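Long-range contacts in probable sugar ABC transporter, sugar-binding protein (Streptococcus pneumoniae, PDB 2W7Y), which probably delivers sugars to an ABC transporter in Streptococcus pneumoniae as its extracellular solute-binding protein, and binds the blood group A-trisaccharide: residues 60-65 / 329-334; 132-137 / 350-355; 223-228 / 389-394. One frame throughout, in Å; residues are numbered along the deposited sequence.

Contact 1 (60-65 / 329-334); sequences RDLYDK and LKYMTS
The edge of the Y331 ring, near the ring plane, meets helix 54-69, where the carbonyl O of L62 and CE of K65 gather round the phenol oxygen. The other ring, that of Y63, has the selenium of M332 at its edge, 5.1 Å from SE of M332 to the ring centroid and 80° off the normal, a Met-aromatic contact made here by selenomethionine. The two helices, 54-69 and 319-332, pack against each other in this solute-binding-protein fold. In M332 the bends at chi2 and chi3 bring the terminal methyl against both Y63 and L62: CE of M332 lies 3.9 Å from CE1 of Y63 and 4.1 Å from CD2 of L62. This apolar layer is buried; V337, V340 and I341 of helix 335-343 pack on L62, while F42 meets the Y63 ring edge-to-face. The Y63 side chain is about 7 Å from the bound fucose. A single polar bond accompanies this packing, beside the exposed K65. With CG swung opposite its own backbone N (chi1 169°), Y331 reaches out to helix 54-69, and the K65 chain crosses it at about a right angle, CE of K65 being 3.1 Å from OH of Y331. That hydroxyl donates to the carbonyl of L62, in the carbonyl plane and on a lone pair, with 2.7 Å between OH of Y331 and O of L62.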
# COMPACT_ATOMS: atom_id res chain seq x y z
N ARG A 60 13.69 7.24 -11.30
CA ARG A 60 14.06 7.31 -12.73
C ARG A 60 15.57 7.30 -12.94
O ARG A 60 16.05 6.75 -13.94
CB ARG A 60 13.43 8.54 -13.41
CG ARG A 60 11.92 8.49 -13.54
CD ARG A 60 11.38 9.53 -14.54
NE ARG A 60 11.68 10.91 -14.16
CZ ARG A 60 10.92 11.67 -13.37
NH1 ARG A 60 9.80 11.20 -12.86
NH2 ARG A 60 11.30 12.91 -13.10
N ASP A 61 16.31 7.90 -12.01
CA ASP A 61 17.78 7.85 -12.03
C ASP A 61 18.29 6.43 -11.81
O ASP A 61 19.24 6.01 -12.46
CB ASP A 61 18.38 8.81 -10.99
CG ASP A 61 18.29 10.27 -11.41
OD1 ASP A 61 18.06 10.54 -12.60
OD2 ASP A 61 18.44 11.14 -10.53
N LEU A 62 17.65 5.71 -10.89
CA LEU A 62 17.92 4.30 -10.64
C LEU A 62 17.71 3.43 -11.88
O LEU A 62 18.49 2.52 -12.14
CB LEU A 62 17.04 3.78 -9.49
CG LEU A 62 17.59 3.55 -8.07
CD1 LEU A 62 18.61 4.60 -7.64
CD2 LEU A 62 16.44 3.47 -7.07
N TYR A 63 16.66 3.72 -12.64
CA TYR A 63 16.28 2.90 -13.80
C TYR A 63 17.22 3.04 -14.99
O TYR A 63 17.71 2.05 -15.52
CB TYR A 63 14.85 3.21 -14.26
CG TYR A 63 13.75 3.05 -13.23
CD1 TYR A 63 13.80 2.05 -12.26
CD2 TYR A 63 12.63 3.89 -13.25
CE1 TYR A 63 12.78 1.91 -11.32
CE2 TYR A 63 11.61 3.75 -12.32
CZ TYR A 63 11.69 2.76 -11.36
OH TYR A 63 10.68 2.63 -10.44
N ASP A 64 17.47 4.28 -15.43
CA ASP A 64 18.30 4.49 -16.63
C ASP A 64 19.80 4.34 -16.35
O ASP A 64 20.60 4.32 -17.28
CB ASP A 64 17.95 5.80 -17.35
CG ASP A 64 17.95 7.01 -16.44
OD1 ASP A 64 18.62 6.97 -15.39
OD2 ASP A 64 17.27 8.00 -16.78
N LYS A 65 20.14 4.22 -15.07
CA LYS A 65 21.47 3.82 -14.63
C LYS A 65 21.66 2.31 -14.86
O LYS A 65 22.76 1.87 -15.19
CB LYS A 65 21.63 4.20 -13.15
CG LYS A 65 22.71 3.49 -12.36
CD LYS A 65 22.77 4.12 -10.96
CE LYS A 65 23.00 3.08 -9.88
NZ LYS A 65 22.74 3.65 -8.52
N LEU A 329 15.27 -7.18 -11.66
CA LEU A 329 14.77 -7.58 -10.35
C LEU A 329 15.91 -7.69 -9.34
O LEU A 329 15.80 -7.19 -8.22
CB LEU A 329 14.02 -8.92 -10.46
CG LEU A 329 13.69 -9.69 -9.17
CD1 LEU A 329 12.71 -8.92 -8.30
CD2 LEU A 329 13.16 -11.08 -9.47
N LYS A 330 17.00 -8.35 -9.74
CA LYS A 330 18.23 -8.48 -8.96
C LYS A 330 18.80 -7.11 -8.58
O LYS A 330 19.23 -6.89 -7.44
CB LYS A 330 19.25 -9.29 -9.76
CG LYS A 330 20.67 -9.33 -9.22
CD LYS A 330 20.94 -10.60 -8.44
CE LYS A 330 22.41 -10.97 -8.47
NZ LYS A 330 22.80 -11.59 -9.77
N TYR A 331 18.81 -6.20 -9.56
CA TYR A 331 19.35 -4.85 -9.39
C TYR A 331 18.53 -4.01 -8.39
O TYR A 331 19.09 -3.43 -7.46
CB TYR A 331 19.44 -4.17 -10.76
CG TYR A 331 19.72 -2.68 -10.73
CD1 TYR A 331 21.03 -2.21 -10.62
CD2 TYR A 331 18.69 -1.75 -10.84
CE1 TYR A 331 21.30 -0.84 -10.61
CE2 TYR A 331 18.94 -0.39 -10.83
CZ TYR A 331 20.25 0.06 -10.72
OH TYR A 331 20.51 1.42 -10.71
N MSE A 332 17.22 -3.96 -8.60
CA MSE A 332 16.32 -3.15 -7.76
C MSE A 332 16.25 -3.65 -6.33
O MSE A 332 15.78 -2.96 -5.43
CB MSE A 332 14.91 -3.13 -8.36
CG MSE A 332 14.77 -2.29 -9.63
SE MSE A 332 15.39 -0.44 -9.45
CE MSE A 332 14.11 0.21 -8.13
N THR A 333 16.76 -4.86 -6.13
CA THR A 333 16.64 -5.59 -4.88
C THR A 333 18.03 -5.78 -4.23
O THR A 333 18.16 -6.38 -3.15
CB THR A 333 15.80 -6.89 -5.15
OG1 THR A 333 14.44 -6.65 -4.78
CG2 THR A 333 16.32 -8.09 -4.43
N SER A 334 19.05 -5.21 -4.86
CA SER A 334 20.43 -5.27 -4.38
C SER A 334 20.69 -4.35 -3.18
O SER A 334 19.96 -3.38 -2.95
CB SER A 334 21.42 -4.96 -5.51
OG SER A 334 21.26 -3.63 -5.97

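Contact 2 (132-137 / 350-355); sequences LEKNVG and SNENVN
An Asx turn headed by N351, folded into a type I beta turn from N351 to V354, docks here on the short helix 133-136. Within the turn, OD1 of N351 accepts the backbone N of N353 from above its carbonyl plane, and the carbonyl O of N351 receives the N-H of V354. The N-H of E352, the second residue of the turn, is used across the contact: N of E352 donates to O of K134 over 3.0 Å, almost straight at 176°, although the donor is tilted 30° from the carbonyl plane. One residue along the helix, the O of N135 takes a bond from the hydroxyl of S350, 3.0 Å from OG to O and in the carbonyl plane. The end of the helix thus gives two successive carbonyls to the loop. At G137, where phi turns positive, the CA-H contacts the loop, CA of G137 lying 3.3 Å from O of S350, so close that a CB there would collide with that oxygen. On the exposed side K134 bends at chi3 and crosses N353 at about a right angle; NZ of K134 bonds OD1 of N353 at 3.1 Å, above the amide plane. The amides of N135 and N351 lie alongside each other, pointing the same way, their planes 40° apart, with the two ND2 atoms 3.3 Å apart. These are two donors and do not bond each other: ND2 of N135 goes to the carbonyl of T333, and ND2 of N351 to OD1 of D335. The contact therefore sits against the junction of helices 319-332 and 335-343, with Q338 of helix 335-343 touching S350 and N351, and with I127 of helix 124-129 packing on V136.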
# COMPACT_ATOMS: atom_id res chain seq x y z
N LEU A 132 18.58 -14.92 -3.12
CA LEU A 132 17.99 -13.59 -2.92
C LEU A 132 16.75 -13.61 -2.03
O LEU A 132 15.88 -12.75 -2.15
CB LEU A 132 17.66 -12.94 -4.27
CG LEU A 132 18.73 -12.86 -5.37
CD1 LEU A 132 18.09 -12.51 -6.69
CD2 LEU A 132 19.83 -11.87 -5.02
N GLU A 133 16.67 -14.60 -1.13
CA GLU A 133 15.59 -14.69 -0.14
C GLU A 133 15.55 -13.43 0.72
O GLU A 133 14.48 -12.84 0.92
CB GLU A 133 15.78 -15.92 0.76
CG GLU A 133 15.38 -17.25 0.13
CD GLU A 133 16.50 -17.93 -0.67
OE1 GLU A 133 17.60 -17.35 -0.81
OE2 GLU A 133 16.26 -19.05 -1.16
N LYS A 134 16.71 -13.03 1.23
CA LYS A 134 16.86 -11.85 2.08
C LYS A 134 16.62 -10.54 1.33
O LYS A 134 16.10 -9.58 1.91
CB LYS A 134 18.26 -11.81 2.70
CG LYS A 134 18.34 -12.39 4.10
CD LYS A 134 19.51 -11.78 4.84
CE LYS A 134 19.16 -11.47 6.28
NZ LYS A 134 20.06 -10.44 6.88
N ASN A 135 17.00 -10.52 0.06
CA ASN A 135 16.86 -9.33 -0.78
C ASN A 135 15.41 -8.98 -1.10
O ASN A 135 15.07 -7.80 -1.21
CB ASN A 135 17.66 -9.50 -2.08
CG ASN A 135 19.15 -9.64 -1.85
OD1 ASN A 135 19.63 -10.69 -1.43
ND2 ASN A 135 19.89 -8.57 -2.13
N VAL A 136 14.57 -9.99 -1.26
CA VAL A 136 13.15 -9.78 -1.56
C VAL A 136 12.31 -9.68 -0.28
O VAL A 136 11.17 -9.18 -0.31
CB VAL A 136 12.57 -10.86 -2.52
CG1 VAL A 136 13.33 -10.86 -3.84
CG2 VAL A 136 12.57 -12.25 -1.87
N GLY A 137 12.88 -10.15 0.83
CA GLY A 137 12.28 -10.04 2.16
C GLY A 137 10.89 -10.62 2.30
O GLY A 137 10.68 -11.81 2.04
N SER A 350 12.73 -3.68 0.83
CA SER A 350 12.41 -5.10 0.92
C SER A 350 13.61 -5.90 1.39
O SER A 350 13.47 -6.96 2.00
CB SER A 350 11.91 -5.63 -0.43
OG SER A 350 12.94 -5.64 -1.40
N ASN A 351 14.80 -5.38 1.10
CA ASN A 351 16.06 -6.04 1.44
C ASN A 351 16.34 -5.97 2.93
O ASN A 351 16.57 -4.89 3.49
CB ASN A 351 17.21 -5.42 0.64
CG ASN A 351 18.48 -6.25 0.69
OD1 ASN A 351 18.63 -7.14 1.53
ND2 ASN A 351 19.40 -5.95 -0.21
N GLU A 352 16.34 -7.14 3.57
CA GLU A 352 16.51 -7.26 5.02
C GLU A 352 17.96 -7.08 5.47
O GLU A 352 18.23 -7.06 6.68
CB GLU A 352 15.93 -8.58 5.51
CG GLU A 352 14.41 -8.64 5.38
CD GLU A 352 13.82 -10.00 5.70
OE1 GLU A 352 14.58 -10.97 5.87
OE2 GLU A 352 12.57 -10.08 5.79
N ASN A 353 18.87 -6.95 4.51
CA ASN A 353 20.27 -6.64 4.78
C ASN A 353 20.49 -5.16 5.08
O ASN A 353 21.52 -4.78 5.62
CB ASN A 353 21.17 -7.05 3.61
CG ASN A 353 21.30 -8.56 3.46
OD1 ASN A 353 21.52 -9.27 4.44
ND2 ASN A 353 21.18 -9.05 2.23
N VAL A 354 19.52 -4.33 4.72
CA VAL A 354 19.57 -2.89 4.99
C VAL A 354 19.11 -2.63 6.42
O VAL A 354 17.97 -2.91 6.78
CB VAL A 354 18.71 -2.08 3.99
CG1 VAL A 354 18.77 -0.59 4.32
CG2 VAL A 354 19.18 -2.31 2.57
N ASN A 355 20.02 -2.11 7.23
CA ASN A 355 19.74 -1.83 8.64
C ASN A 355 19.00 -0.50 8.81
O ASN A 355 19.62 0.55 9.00
CB ASN A 355 21.04 -1.86 9.46
CG ASN A 355 20.79 -2.19 10.93
OD1 ASN A 355 19.66 -2.13 11.42
ND2 ASN A 355 21.86 -2.54 11.64

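Contact 3 (223-228 / 389-394); sequences KLLDKP and SDVWGG
The indole of W392 fits into a bend of the 223-228 backbone, where helix 219-224 gives way to a loop, while V391 fills the adjoining hollow. This packing joins helix 388-392 to that loop in the solute-binding fold. One face of the ring is met by L225, crossing at about a right angle: its methyl CD2 sits 3.6 Å above the plane, offset toward the rim, in a CH-pi contact 4.0 Å from CD2 of L225 to the centroid of the six-membered ring of W392. The same methyl touches CG1 of V391, so it sits in the angle formed by V391 and W392. CG2 of V391, placed trans to the backbone N, enters the turn of the loop, 3.3 Å from O of L225 and equally close to O of K227. CB of L224 adds an apolar touch to CZ2 of the indole, and L215 of helix 207-215 packs against L224, L225 and W392 alike. The ring edge carries the polar contacts. NE1 of W392 has a weak bond to O of K227, with an angle of 122° at the hydrogen. Its better bond goes to O of L224, 3.0 Å from NE1 of W392 and only 1° out of the ring plane.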
# COMPACT_ATOMS: atom_id res chain seq x y z
N LYS A 223 -7.72 -14.60 10.27
CA LYS A 223 -7.63 -15.79 9.42
C LYS A 223 -8.41 -15.64 8.11
O LYS A 223 -8.11 -16.30 7.11
CB LYS A 223 -8.02 -17.06 10.18
CG LYS A 223 -9.45 -17.11 10.71
CD LYS A 223 -9.70 -18.43 11.43
CE LYS A 223 -11.15 -18.56 11.88
NZ LYS A 223 -11.39 -19.83 12.63
N LEU A 224 -9.41 -14.76 8.11
CA LEU A 224 -10.08 -14.31 6.89
C LEU A 224 -9.09 -13.68 5.91
O LEU A 224 -9.18 -13.91 4.71
CB LEU A 224 -11.18 -13.30 7.23
CG LEU A 224 -12.67 -13.63 7.05
CD1 LEU A 224 -13.04 -15.07 7.43
CD2 LEU A 224 -13.52 -12.63 7.83
N LEU A 225 -8.15 -12.90 6.45
CA LEU A 225 -7.10 -12.24 5.67
C LEU A 225 -5.86 -13.12 5.43
O LEU A 225 -4.83 -12.62 4.99
CB LEU A 225 -6.70 -10.92 6.34
CG LEU A 225 -7.72 -9.77 6.35
CD1 LEU A 225 -7.36 -8.76 7.45
CD2 LEU A 225 -7.79 -9.07 4.98
N ASP A 226 -5.98 -14.42 5.71
CA ASP A 226 -4.91 -15.40 5.46
C ASP A 226 -5.14 -16.15 4.15
O ASP A 226 -4.21 -16.68 3.55
CB ASP A 226 -4.85 -16.42 6.60
CG ASP A 226 -3.72 -16.14 7.58
OD1 ASP A 226 -2.54 -16.09 7.16
OD2 ASP A 226 -4.02 -15.99 8.79
N LYS A 227 -6.40 -16.22 3.73
CA LYS A 227 -6.80 -16.97 2.55
C LYS A 227 -7.55 -16.05 1.57
O LYS A 227 -7.93 -14.94 1.94
CB LYS A 227 -7.70 -18.14 2.95
CG LYS A 227 -7.11 -19.11 3.99
CD LYS A 227 -6.00 -19.98 3.40
CE LYS A 227 -5.57 -21.07 4.38
NZ LYS A 227 -4.86 -20.51 5.57
N PRO A 228 -7.73 -16.50 0.31
CA PRO A 228 -8.68 -15.84 -0.59
C PRO A 228 -10.08 -15.76 0.03
O PRO A 228 -10.45 -16.59 0.86
CB PRO A 228 -8.70 -16.76 -1.81
CG PRO A 228 -7.38 -17.41 -1.82
CD PRO A 228 -7.03 -17.61 -0.37
N SER A 389 -6.02 -6.12 -0.91
CA SER A 389 -5.55 -6.24 -2.29
C SER A 389 -4.62 -7.43 -2.53
O SER A 389 -4.75 -8.12 -3.53
CB SER A 389 -4.84 -4.94 -2.70
OG SER A 389 -4.65 -4.90 -4.10
N ASP A 390 -3.69 -7.66 -1.60
CA ASP A 390 -2.71 -8.74 -1.72
C ASP A 390 -3.34 -10.12 -1.60
O ASP A 390 -3.05 -11.03 -2.39
CB ASP A 390 -1.60 -8.59 -0.67
CG ASP A 390 -0.50 -7.64 -1.10
OD1 ASP A 390 0.47 -7.48 -0.33
OD2 ASP A 390 -0.59 -7.06 -2.21
N VAL A 391 -4.22 -10.26 -0.62
CA VAL A 391 -4.76 -11.56 -0.24
C VAL A 391 -6.08 -11.88 -0.97
O VAL A 391 -6.34 -13.05 -1.29
CB VAL A 391 -4.87 -11.68 1.32
CG1 VAL A 391 -5.87 -10.67 1.91
CG2 VAL A 391 -5.20 -13.10 1.75
N TRP A 392 -6.89 -10.86 -1.26
CA TRP A 392 -8.18 -11.08 -1.91
C TRP A 392 -8.24 -10.59 -3.36
O TRP A 392 -9.22 -10.86 -4.08
CB TRP A 392 -9.34 -10.49 -1.09
CG TRP A 392 -9.46 -11.02 0.33
CD1 TRP A 392 -8.92 -12.18 0.83
CD2 TRP A 392 -10.19 -10.42 1.41
NE1 TRP A 392 -9.26 -12.32 2.16
CE2 TRP A 392 -10.04 -11.26 2.53
CE3 TRP A 392 -10.96 -9.26 1.53
CZ2 TRP A 392 -10.63 -10.97 3.77
CZ3 TRP A 392 -11.55 -8.97 2.76
CH2 TRP A 392 -11.37 -9.83 3.86
N GLY A 393 -7.21 -9.87 -3.80
CA GLY A 393 -7.12 -9.43 -5.19
C GLY A 393 -7.60 -8.01 -5.42
O GLY A 393 -8.28 -7.44 -4.57
N GLY A 394 -7.25 -7.46 -6.58
CA GLY A 394 -7.56 -6.07 -6.94
C GLY A 394 -9.04 -5.74 -7.11
O GLY A 394 -9.46 -4.61 -6.83

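Overall arrangement
Contacts 1 and 2 lie side by side, their centres 15 Å apart, and meet where helix 319-332 ends: they touch at T333 and K330, the latter packing on L132. Helix 335-343 touches both. Contact 3 stands apart, its nearest atoms about 15 Å from contact 1 and about 11 Å from contact 2, and joins other elements, helix 388-392 to the end of helix 219-224 and the loop after it. Contact 1 is mainly buried and apolar, with a single hydrogen bond; contact 2, partly buried, is a polar network of backbone and amide groups; contact 3, also partly buried, combines apolar packing round a single aromatic ring with polar bonds at its edge.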